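Local coordinates for protein pumilio homology domain family member 4 (Saccharomyces cerevisiae, PDB 3BWT) that binds single-stranded mRNA through its Pumilio homology domain, the part present here, and is linked to regulation of gene expression, at residues A[186-197]-A[224-235]; A[253-263]-A[287-295]. One frame throughout, in Å; residues are numbered along the deposited sequence.

Contact 1: A[186-197]-A[224-235]; sequences DNLCDKLLALVD and YTHKIVHLLKPR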
loop_
_atom_site.group_PDB
_atom_site.type_symbol
_atom_site.label_atom_id
_atom_site.label_comp_id
_atom_site.label_asym_id
_atom_site.label_seq_id
_atom_site.Cartn_x
_atom_site.Cartn_y
_atom_site.Cartn_z
ATOM N N ASP A 186 6.243 14.269 -6.936
ATOM C CA ASP A 186 7.518 14.556 -7.579
ATOM C C ASP A 186 8.636 14.666 -6.545
ATOM O O ASP A 186 9.670 14.013 -6.666
ATOM C CB ASP A 186 7.433 15.838 -8.409
ATOM C CG ASP A 186 6.887 15.598 -9.811
ATOM O OD1 ASP A 186 6.422 14.475 -10.105
ATOM O OD2 ASP A 186 6.922 16.547 -10.626
ATOM N N ASN A 187 8.433 15.486 -5.520
ATOM C CA ASN A 187 9.449 15.615 -4.485
ATOM C C ASN A 187 9.767 14.267 -3.842
ATOM O O ASN A 187 10.912 13.995 -3.486
ATOM C CB ASN A 187 9.048 16.652 -3.438
ATOM C CG ASN A 187 9.184 18.079 -3.950
ATOM O OD1 ASN A 187 9.951 18.348 -4.877
ATOM N ND2 ASN A 187 8.441 19.001 -3.346
ATOM N N LEU A 188 8.751 13.417 -3.730
ATOM C CA LEU A 188 8.921 12.084 -3.166
ATOM C C LEU A 188 9.692 11.166 -4.117
ATOM O O LEU A 188 10.615 10.463 -3.704
ATOM C CB LEU A 188 7.554 11.477 -2.828
ATOM C CG LEU A 188 7.505 10.036 -2.309
ATOM C CD1 LEU A 188 8.483 9.838 -1.179
ATOM C CD2 LEU A 188 6.096 9.698 -1.864
ATOM N N CYS A 189 9.319 11.178 -5.389
ATOM C CA CYS A 189 9.988 10.333 -6.366
ATOM C C CYS A 189 11.439 10.739 -6.572
ATOM O O CYS A 189 12.299 9.885 -6.807
ATOM C CB CYS A 189 9.231 10.328 -7.685
ATOM S SG CYS A 189 7.650 9.474 -7.591
ATOM N N ASP A 190 11.713 12.037 -6.474
ATOM C CA ASP A 190 13.088 12.519 -6.507
ATOM C C ASP A 190 13.922 11.799 -5.442
ATOM O O ASP A 190 14.980 11.234 -5.742
ATOM C CB ASP A 190 13.135 14.024 -6.272
ATOM C CG ASP A 190 12.656 14.826 -7.472
ATOM O OD1 ASP A 190 12.446 14.240 -8.557
ATOM O OD2 ASP A 190 12.491 16.056 -7.319
ATOM N N LYS A 191 13.438 11.808 -4.202
ATOM C CA LYS A 191 14.132 11.130 -3.109
ATOM C C LYS A 191 14.296 9.632 -3.373
ATOM O O LYS A 191 15.392 9.065 -3.216
ATOM C CB LYS A 191 13.409 11.368 -1.787
ATOM C CG LYS A 191 13.183 12.846 -1.488
ATOM C CD LYS A 191 13.235 13.134 -0.003
ATOM C CE LYS A 191 13.366 14.625 0.259
ATOM N NZ LYS A 191 14.061 14.889 1.557
ATOM N N LEU A 192 13.201 9.000 -3.786
ATOM C CA LEU A 192 13.209 7.583 -4.128
ATOM C C LEU A 192 14.201 7.275 -5.248
ATOM O O LEU A 192 14.895 6.253 -5.215
ATOM C CB LEU A 192 11.806 7.137 -4.536
ATOM C CG LEU A 192 10.744 7.271 -3.449
ATOM C CD1 LEU A 192 9.366 7.039 -4.023
ATOM C CD2 LEU A 192 11.023 6.304 -2.321
ATOM N N LEU A 193 14.260 8.163 -6.241
ATOM C CA LEU A 193 15.120 7.970 -7.412
ATOM C C LEU A 193 16.591 8.044 -7.034
ATOM O O LEU A 193 17.438 7.372 -7.614
ATOM C CB LEU A 193 14.795 9.012 -8.481
ATOM C CG LEU A 193 15.446 8.816 -9.846
ATOM C CD1 LEU A 193 14.798 7.652 -10.597
ATOM C CD2 LEU A 193 15.364 10.114 -10.646
ATOM N N ALA A 194 16.891 8.869 -6.044
ATOM C CA ALA A 194 18.232 8.917 -5.489
ATOM C C ALA A 194 18.598 7.600 -4.795
ATOM O O ALA A 194 19.756 7.376 -4.455
ATOM C CB ALA A 194 18.343 10.074 -4.520
ATOM N N LEU A 195 17.615 6.730 -4.587
ATOM C CA LEU A 195 17.836 5.496 -3.838
ATOM C C LEU A 195 17.467 4.264 -4.656
ATOM O O LEU A 195 17.356 3.160 -4.112
ATOM C CB LEU A 195 17.020 5.498 -2.544
ATOM C CG LEU A 195 17.325 6.587 -1.515
ATOM C CD1 LEU A 195 16.195 6.737 -0.487
ATOM C CD2 LEU A 195 18.664 6.309 -0.847
ATOM N N VAL A 196 17.279 4.450 -5.958
ATOM C CA VAL A 196 16.784 3.366 -6.800
ATOM C C VAL A 196 17.653 2.102 -6.770
ATOM O O VAL A 196 17.137 0.987 -6.880
ATOM C CB VAL A 196 16.534 3.829 -8.259
ATOM C CG1 VAL A 196 17.824 3.777 -9.074
ATOM C CG2 VAL A 196 15.457 2.972 -8.892
ATOM N N ASP A 197 18.963 2.270 -6.616
ATOM C CA ASP A 197 19.854 1.115 -6.530
ATOM C C ASP A 197 19.459 0.203 -5.351
ATOM O O ASP A 197 19.153 -0.982 -5.535
ATOM C CB ASP A 197 21.314 1.561 -6.400
ATOM C CG ASP A 197 21.908 2.058 -7.718
ATOM O OD1 ASP A 197 21.166 2.203 -8.712
ATOM O OD2 ASP A 197 23.135 2.305 -7.759
ATOM N N TYR A 224 9.394 9.638 -14.338
ATOM C CA TYR A 224 10.316 8.874 -13.501
ATOM C C TYR A 224 10.570 7.486 -14.077
ATOM O O TYR A 224 11.625 6.892 -13.850
ATOM C CB TYR A 224 9.830 8.811 -12.050
ATOM C CG TYR A 224 9.854 10.162 -11.366
ATOM C CD1 TYR A 224 11.039 10.684 -10.856
ATOM C CD2 TYR A 224 8.694 10.932 -11.259
ATOM C CE1 TYR A 224 11.067 11.930 -10.249
ATOM C CE2 TYR A 224 8.709 12.170 -10.652
ATOM C CZ TYR A 224 9.897 12.668 -10.149
ATOM O OH TYR A 224 9.912 13.908 -9.549
ATOM N N THR A 225 9.610 6.977 -14.840
ATOM C CA THR A 225 9.806 5.721 -15.526
ATOM C C THR A 225 11.096 5.801 -16.336
ATOM O O THR A 225 11.963 4.940 -16.239
ATOM C CB THR A 225 8.619 5.410 -16.453
ATOM O OG1 THR A 225 7.445 5.176 -15.662
ATOM C CG2 THR A 225 8.902 4.184 -17.297
ATOM N N HIS A 226 11.228 6.853 -17.133
ATOM C CA HIS A 226 12.402 7.003 -17.982
ATOM C C HIS A 226 13.670 7.155 -17.155
ATOM O O HIS A 226 14.715 6.605 -17.501
ATOM C CB HIS A 226 12.240 8.179 -18.951
ATOM C CG HIS A 226 11.232 7.937 -20.032
ATOM N ND1 HIS A 226 10.111 8.725 -20.197
ATOM C CD2 HIS A 226 11.172 6.991 -21.001
ATOM C CE1 HIS A 226 9.408 8.278 -21.223
ATOM N NE2 HIS A 226 10.028 7.224 -21.727
ATOM N N LYS A 227 13.584 7.895 -16.057
ATOM C CA LYS A 227 14.762 8.103 -15.218
ATOM C C LYS A 227 15.215 6.809 -14.514
ATOM O O LYS A 227 16.415 6.561 -14.357
ATOM C CB LYS A 227 14.515 9.235 -14.224
ATOM C CG LYS A 227 14.374 10.605 -14.887
ATOM C CD LYS A 227 14.143 11.704 -13.849
ATOM C CE LYS A 227 13.983 13.086 -14.486
ATOM N NZ LYS A 227 13.747 14.160 -13.496
ATOM N N ILE A 228 14.251 5.982 -14.116
ATOM C CA ILE A 228 14.542 4.678 -13.532
ATOM C C ILE A 228 15.206 3.776 -14.559
ATOM O O ILE A 228 16.267 3.205 -14.307
ATOM C CB ILE A 228 13.268 3.970 -13.047
ATOM C CG1 ILE A 228 12.644 4.711 -11.867
ATOM C CG2 ILE A 228 13.572 2.533 -12.665
ATOM C CD1 ILE A 228 11.269 4.217 -11.535
ATOM N N VAL A 229 14.567 3.635 -15.716
ATOM C CA VAL A 229 15.112 2.797 -16.769
ATOM C C VAL A 229 16.550 3.194 -17.069
ATOM O O VAL A 229 17.434 2.339 -17.156
ATOM C CB VAL A 229 14.275 2.868 -18.043
ATOM C CG1 VAL A 229 14.939 2.075 -19.153
ATOM C CG2 VAL A 229 12.883 2.324 -17.772
ATOM N N HIS A 230 16.782 4.493 -17.198
ATOM C CA HIS A 230 18.126 4.996 -17.447
ATOM C C HIS A 230 19.158 4.530 -16.415
ATOM O O HIS A 230 20.317 4.308 -16.749
ATOM C CB HIS A 230 18.127 6.523 -17.533
ATOM C CG HIS A 230 19.497 7.107 -17.689
ATOM N ND1 HIS A 230 20.184 7.088 -18.886
ATOM C CD2 HIS A 230 20.317 7.709 -16.795
ATOM C CE1 HIS A 230 21.365 7.653 -18.722
ATOM N NE2 HIS A 230 21.471 8.038 -17.462
ATOM N N LEU A 231 18.743 4.390 -15.161
ATOM C CA LEU A 231 19.672 4.002 -14.095
ATOM C C LEU A 231 19.888 2.495 -13.994
ATOM O O LEU A 231 20.978 2.048 -13.653
ATOM C CB LEU A 231 19.218 4.558 -12.739
ATOM C CG LEU A 231 19.428 6.057 -12.516
ATOM C CD1 LEU A 231 18.594 6.585 -11.355
ATOM C CD2 LEU A 231 20.894 6.342 -12.293
ATOM N N LEU A 232 18.858 1.712 -14.304
ATOM C CA LEU A 232 18.929 0.265 -14.110
ATOM C C LEU A 232 19.276 -0.528 -15.367
ATOM O O LEU A 232 19.749 -1.659 -15.273
ATOM C CB LEU A 232 17.616 -0.271 -13.542
ATOM C CG LEU A 232 16.983 0.420 -12.344
ATOM C CD1 LEU A 232 15.716 -0.325 -11.984
ATOM C CD2 LEU A 232 17.934 0.474 -11.168
ATOM N N LYS A 233 19.017 0.047 -16.537
ATOM C CA LYS A 233 19.281 -0.659 -17.792
ATOM C C LYS A 233 20.709 -1.211 -17.871
ATOM O O LYS A 233 20.907 -2.353 -18.272
ATOM C CB LYS A 233 18.969 0.222 -19.007
ATOM C CG LYS A 233 19.030 -0.523 -20.332
ATOM C CD LYS A 233 18.192 0.161 -21.415
ATOM C CE LYS A 233 18.744 1.534 -21.796
ATOM N NZ LYS A 233 19.863 1.450 -22.779
ATOM N N PRO A 234 21.709 -0.401 -17.487
ATOM C CA PRO A 234 23.109 -0.841 -17.529
ATOM C C PRO A 234 23.409 -2.073 -16.671
ATOM O O PRO A 234 24.549 -2.547 -16.640
ATOM C CB PRO A 234 23.862 0.373 -16.986
ATOM C CG PRO A 234 23.004 1.528 -17.362
ATOM C CD PRO A 234 21.601 1.040 -17.193
ATOM N N ARG A 235 22.402 -2.588 -15.979
ATOM C CA ARG A 235 22.609 -3.727 -15.100
ATOM C C ARG A 235 21.545 -4.768 -15.385
ATOM O O ARG A 235 21.273 -5.647 -14.561
ATOM C CB ARG A 235 22.573 -3.288 -13.632
ATOM C CG ARG A 235 23.325 -1.981 -13.376
ATOM C CD ARG A 235 23.912 -1.889 -11.970
ATOM N NE ARG A 235 22.964 -1.367 -10.991
ATOM C CZ ARG A 235 22.623 -2.000 -9.875
ATOM N NH1 ARG A 235 23.168 -3.178 -9.583
ATOM N NH2 ARG A 235 21.746 -1.449 -9.041
HETATM O O HOH W 1 9.825 16.440 -11.959
#

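Contact 2: A[253-263]-A[287-295]; sequences LKTAIVSEPMI and VLQTALDIS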
loop_
_atom_site.group_PDB
_atom_site.type_symbol
_atom_site.label_atom_id
_atom_site.label_comp_id
_atom_site.label_asym_id
_atom_site.label_seq_id
_atom_site.Cartn_x
_atom_site.Cartn_y
_atom_site.Cartn_z
ATOM N N LEU A 253 9.961 -4.593 -18.675
ATOM C CA LEU A 253 9.696 -5.407 -19.860
ATOM C C LEU A 253 8.212 -5.429 -20.196
ATOM O O LEU A 253 7.836 -5.677 -21.336
ATOM C CB LEU A 253 10.189 -6.846 -19.673
ATOM C CG LEU A 253 11.697 -7.067 -19.733
ATOM C CD1 LEU A 253 12.011 -8.545 -19.591
ATOM C CD2 LEU A 253 12.262 -6.506 -21.034
ATOM N N LYS A 254 7.374 -5.180 -19.193
ATOM C CA LYS A 254 5.923 -5.216 -19.374
ATOM C C LYS A 254 5.326 -3.815 -19.502
ATOM O O LYS A 254 4.107 -3.650 -19.561
ATOM C CB LYS A 254 5.250 -5.996 -18.234
ATOM C CG LYS A 254 5.470 -7.504 -18.297
ATOM C CD LYS A 254 4.741 -8.226 -17.168
ATOM C CE LYS A 254 4.800 -9.742 -17.342
ATOM N NZ LYS A 254 3.911 -10.468 -16.380
ATOM N N THR A 255 6.189 -2.809 -19.550
ATOM C CA THR A 255 5.735 -1.449 -19.802
ATOM C C THR A 255 6.046 -1.045 -21.243
ATOM O O THR A 255 7.176 -0.663 -21.561
ATOM C CB THR A 255 6.373 -0.466 -18.827
ATOM O OG1 THR A 255 6.099 -0.903 -17.492
ATOM C CG2 THR A 255 5.817 0.950 -19.034
ATOM N N ALA A 256 5.030 -1.117 -22.100
ATOM C CA ALA A 256 5.226 -1.040 -23.550
ATOM C C ALA A 256 6.270 -0.030 -24.032
ATOM O O ALA A 256 7.116 -0.381 -24.854
ATOM C CB ALA A 256 3.903 -0.822 -24.263
ATOM N N ILE A 257 6.225 1.204 -23.526
ATOM C CA ILE A 257 7.122 2.245 -24.038
ATOM C C ILE A 257 8.568 2.104 -23.612
ATOM O O ILE A 257 9.419 2.850 -24.094
ATOM C CB ILE A 257 6.701 3.678 -23.652
ATOM C CG1 ILE A 257 6.974 3.918 -22.168
ATOM C CG2 ILE A 257 5.255 3.960 -24.056
ATOM C CD1 ILE A 257 7.433 5.334 -21.846
ATOM N N VAL A 258 8.858 1.185 -22.696
ATOM C CA VAL A 258 10.247 0.965 -22.299
ATOM C C VAL A 258 10.673 -0.476 -22.508
ATOM O O VAL A 258 11.830 -0.819 -22.284
ATOM C CB VAL A 258 10.523 1.395 -20.852
ATOM C CG1 VAL A 258 10.640 2.897 -20.767
ATOM C CG2 VAL A 258 9.443 0.872 -19.912
ATOM N N SER A 259 9.740 -1.313 -22.954
ATOM C CA SER A 259 10.031 -2.718 -23.240
ATOM C C SER A 259 11.325 -2.867 -24.034
ATOM O O SER A 259 12.273 -3.525 -23.598
ATOM C CB SER A 259 8.890 -3.359 -24.042
ATOM O OG SER A 259 7.625 -3.168 -23.425
ATOM N N GLU A 260 11.364 -2.219 -25.192
ATOM C CA GLU A 260 12.348 -2.544 -26.211
ATOM C C GLU A 260 13.790 -2.100 -25.914
ATOM O O GLU A 260 14.729 -2.841 -26.182
ATOM C CB GLU A 260 11.825 -2.122 -27.591
ATOM C CG GLU A 260 10.458 -2.786 -27.866
ATOM C CD GLU A 260 9.928 -2.616 -29.284
ATOM O OE1 GLU A 260 10.574 -1.925 -30.105
ATOM O OE2 GLU A 260 8.842 -3.180 -29.566
ATOM N N PRO A 261 13.973 -0.911 -25.336
ATOM C CA PRO A 261 15.319 -0.564 -24.866
ATOM C C PRO A 261 15.904 -1.627 -23.927
ATOM O O PRO A 261 17.090 -1.968 -24.027
ATOM C CB PRO A 261 15.085 0.732 -24.098
ATOM C CG PRO A 261 13.919 1.356 -24.781
ATOM C CD PRO A 261 13.035 0.218 -25.224
ATOM N N MET A 262 15.077 -2.140 -23.020
ATOM C CA MET A 262 15.521 -3.154 -22.065
ATOM C C MET A 262 15.848 -4.469 -22.762
ATOM O O MET A 262 16.892 -5.071 -22.512
ATOM C CB MET A 262 14.466 -3.385 -20.971
ATOM C CG MET A 262 14.904 -4.349 -19.865
ATOM S SD MET A 262 16.349 -3.828 -18.901
ATOM C CE MET A 262 15.690 -2.409 -18.037
ATOM N N ILE A 263 14.941 -4.915 -23.625
ATOM C CA ILE A 263 15.155 -6.122 -24.408
ATOM C C ILE A 263 16.442 -5.985 -25.208
ATOM O O ILE A 263 17.208 -6.937 -25.350
ATOM C CB ILE A 263 13.968 -6.389 -25.350
ATOM C CG1 ILE A 263 12.716 -6.721 -24.530
ATOM C CG2 ILE A 263 14.291 -7.510 -26.329
ATOM C CD1 ILE A 263 11.468 -6.932 -25.362
ATOM N N VAL A 287 12.265 -13.985 -16.499
ATOM C CA VAL A 287 12.568 -12.738 -17.175
ATOM C C VAL A 287 12.852 -12.994 -18.648
ATOM O O VAL A 287 12.416 -12.249 -19.526
ATOM C CB VAL A 287 13.798 -12.084 -16.547
ATOM C CG1 VAL A 287 14.200 -10.824 -17.316
ATOM C CG2 VAL A 287 13.527 -11.778 -15.084
ATOM N N LEU A 288 13.591 -14.063 -18.909
ATOM C CA LEU A 288 13.884 -14.471 -20.269
ATOM C C LEU A 288 12.592 -14.796 -20.996
ATOM O O LEU A 288 12.423 -14.447 -22.164
ATOM C CB LEU A 288 14.800 -15.700 -20.277
ATOM C CG LEU A 288 15.205 -16.140 -21.684
ATOM C CD1 LEU A 288 15.596 -14.914 -22.505
ATOM C CD2 LEU A 288 16.331 -17.168 -21.652
ATOM N N GLN A 289 11.688 -15.477 -20.299
ATOM C CA GLN A 289 10.427 -15.882 -20.892
ATOM C C GLN A 289 9.556 -14.667 -21.144
ATOM O O GLN A 289 8.804 -14.616 -22.112
ATOM C CB GLN A 289 9.692 -16.866 -19.995
ATOM C CG GLN A 289 8.403 -17.375 -20.603
ATOM C CD GLN A 289 7.717 -18.399 -19.731
ATOM O OE1 GLN A 289 8.199 -18.725 -18.645
ATOM N NE2 GLN A 289 6.579 -18.909 -20.191
ATOM N N THR A 290 9.657 -13.686 -20.260
ATOM C CA THR A 290 8.956 -12.435 -20.464
ATOM C C THR A 290 9.499 -11.746 -21.707
ATOM O O THR A 290 8.731 -11.229 -22.514
ATOM C CB THR A 290 9.089 -11.509 -19.260
ATOM O OG1 THR A 290 8.241 -11.991 -18.218
ATOM C CG2 THR A 290 8.653 -10.107 -19.624
ATOM N N ALA A 291 10.821 -11.762 -21.855
ATOM C CA ALA A 291 11.490 -11.090 -22.963
ATOM C C ALA A 291 11.010 -11.633 -24.299
ATOM O O ALA A 291 10.707 -10.874 -25.216
ATOM C CB ALA A 291 12.992 -11.247 -22.842
ATOM N N LEU A 292 10.943 -12.954 -24.394
ATOM C CA LEU A 292 10.433 -13.619 -25.586
ATOM C C LEU A 292 8.959 -13.310 -25.815
ATOM O O LEU A 292 8.543 -13.076 -26.941
ATOM C CB LEU A 292 10.624 -15.136 -25.478
ATOM C CG LEU A 292 12.059 -15.650 -25.584
ATOM C CD1 LEU A 292 12.221 -16.984 -24.856
ATOM C CD2 LEU A 292 12.477 -15.759 -27.035
ATOM N N ASP A 293 8.168 -13.328 -24.746
ATOM C CA ASP A 293 6.733 -13.119 -24.854
ATOM C C ASP A 293 6.445 -11.715 -25.362
ATOM O O ASP A 293 5.717 -11.539 -26.340
ATOM C CB ASP A 293 6.048 -13.357 -23.506
ATOM C CG ASP A 293 4.548 -13.061 -23.543
ATOM O OD1 ASP A 293 3.850 -13.583 -24.437
ATOM O OD2 ASP A 293 4.067 -12.308 -22.667
ATOM N N ILE A 294 7.030 -10.717 -24.705
ATOM C CA ILE A 294 6.873 -9.332 -25.134
ATOM C C ILE A 294 7.364 -9.136 -26.568
ATOM O O ILE A 294 6.622 -8.644 -27.414
ATOM C CB ILE A 294 7.606 -8.340 -24.197
ATOM C CG1 ILE A 294 6.975 -8.354 -22.808
ATOM C CG2 ILE A 294 7.573 -6.926 -24.774
ATOM C CD1 ILE A 294 5.478 -8.121 -22.821
ATOM N N SER A 295 8.606 -9.531 -26.836
ATOM C CA SER A 295 9.209 -9.305 -28.147
ATOM C C SER A 295 8.414 -9.951 -29.287
ATOM O O SER A 295 8.298 -9.368 -30.369
ATOM C CB SER A 295 10.672 -9.756 -28.173
ATOM O OG SER A 295 10.774 -11.163 -28.065
#

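Contact 1: A[186-197]-A[224-235]
The Y224 ring lies with one face over C189, whose CB stands 3.3 Å from the ring centroid, almost on the ring normal, in a CH-pi contact. C189 SG sits over the same face nearer the CD2 side, a sulfur-aromatic contact at 4.3 Å from the centroid. The carboxylates of D186 and D190 come in at the ring edge, near its plane. Y224 OH donates to D190 OD1 at 2.7 Å, meeting this oxygen from above the carboxylate plane, 53° out of it. D186 borders the CE2 corner, and its OD2 takes a bond from a water that also reaches Y224 OH weakly. I212 of helix 205-219 also touches Y224.

One turn on, L193 enters as a knob among Y224, K227, I228 and L231. With CG anti to the backbone N (chi1 -171°), it sends CD2 against the extended K227 chain and CD1 to I228 CG1, 3.9 Å away. V196 CG1 wedges between L231 CD1, at 3.7 Å, and L232 CD2. At the far end D197 OD1 and R235 NH2 form a long salt bridge of 3.7 Å, while R235 NH1 pairs with E238. Helices 186-193 and 224-232 run almost parallel, 4° apart with axes 11.2 Å from each other, the side-by-side packing of helices expected in the stacked Pumilio repeats of a PUM-HD superhelix.

Contact 2: A[253-263]-A[287-295]
L253 lays its side chain over T290: the methyl CG2 of T290 is 3.6 Å from L253 CB and almost as near to L253 CD1. The same CD1 continues to V287 CG1, 3.9 Å away, and passes beside A291, so one leucine spans a full turn of helix 287-295. I294 meets the carbonyl oxygen of L253, which lies against the flank of the isoleucine, touching CG1, CG2 and CD1. With CG1 anti to the carbonyl carbon (chi1 -65°), the other branch, CG2, is left to pack on S259 CB and comes 3.9 Å from I263 CD1. That I263 methyl also touches S295 CB, at 4.1 Å, and lies beside the A291 carbonyl. An alanine in place of I294 would lose both branches and is likely to open a gap between S259, I263 and the L253 carbonyl. No hydrogen bond joins the two segments; T290 OG1 is weakly bonded to E250 and to the Y286 carbonyl. K254 only brushes T290 OG1 with its aliphatic CE, at 4.2 Å.

Helices 256-263 and 287-295 cross at -119°, their axes 10.7 Å apart, with the end of helix 245-253 supplying L253. Around them, helix 322-328 covers L288 and L292, helix 300-310 packs on S295, and V258 faces helix 224-232.

From the N terminus the chain first passes through the earlier repeats, then reaches contact 1, where residues 186-197 meet 224-235 after a mostly helical excursion of 26 residues that includes helix 205-219. That loop closes before contact 2 opens at L253, and a second helical loop of 23 residues returns to 287-295. The two are thus in series, neither nested nor crossed, with centres about 19 Å apart. They touch directly: V229 packs on V258, and K233 lies against P261 and M262. Contact 1 spans Pumilio repeats 5 to 7 and contact 2 joins repeats 7 and 8, so together they bind the C-terminal half of the domain into one continuous stack.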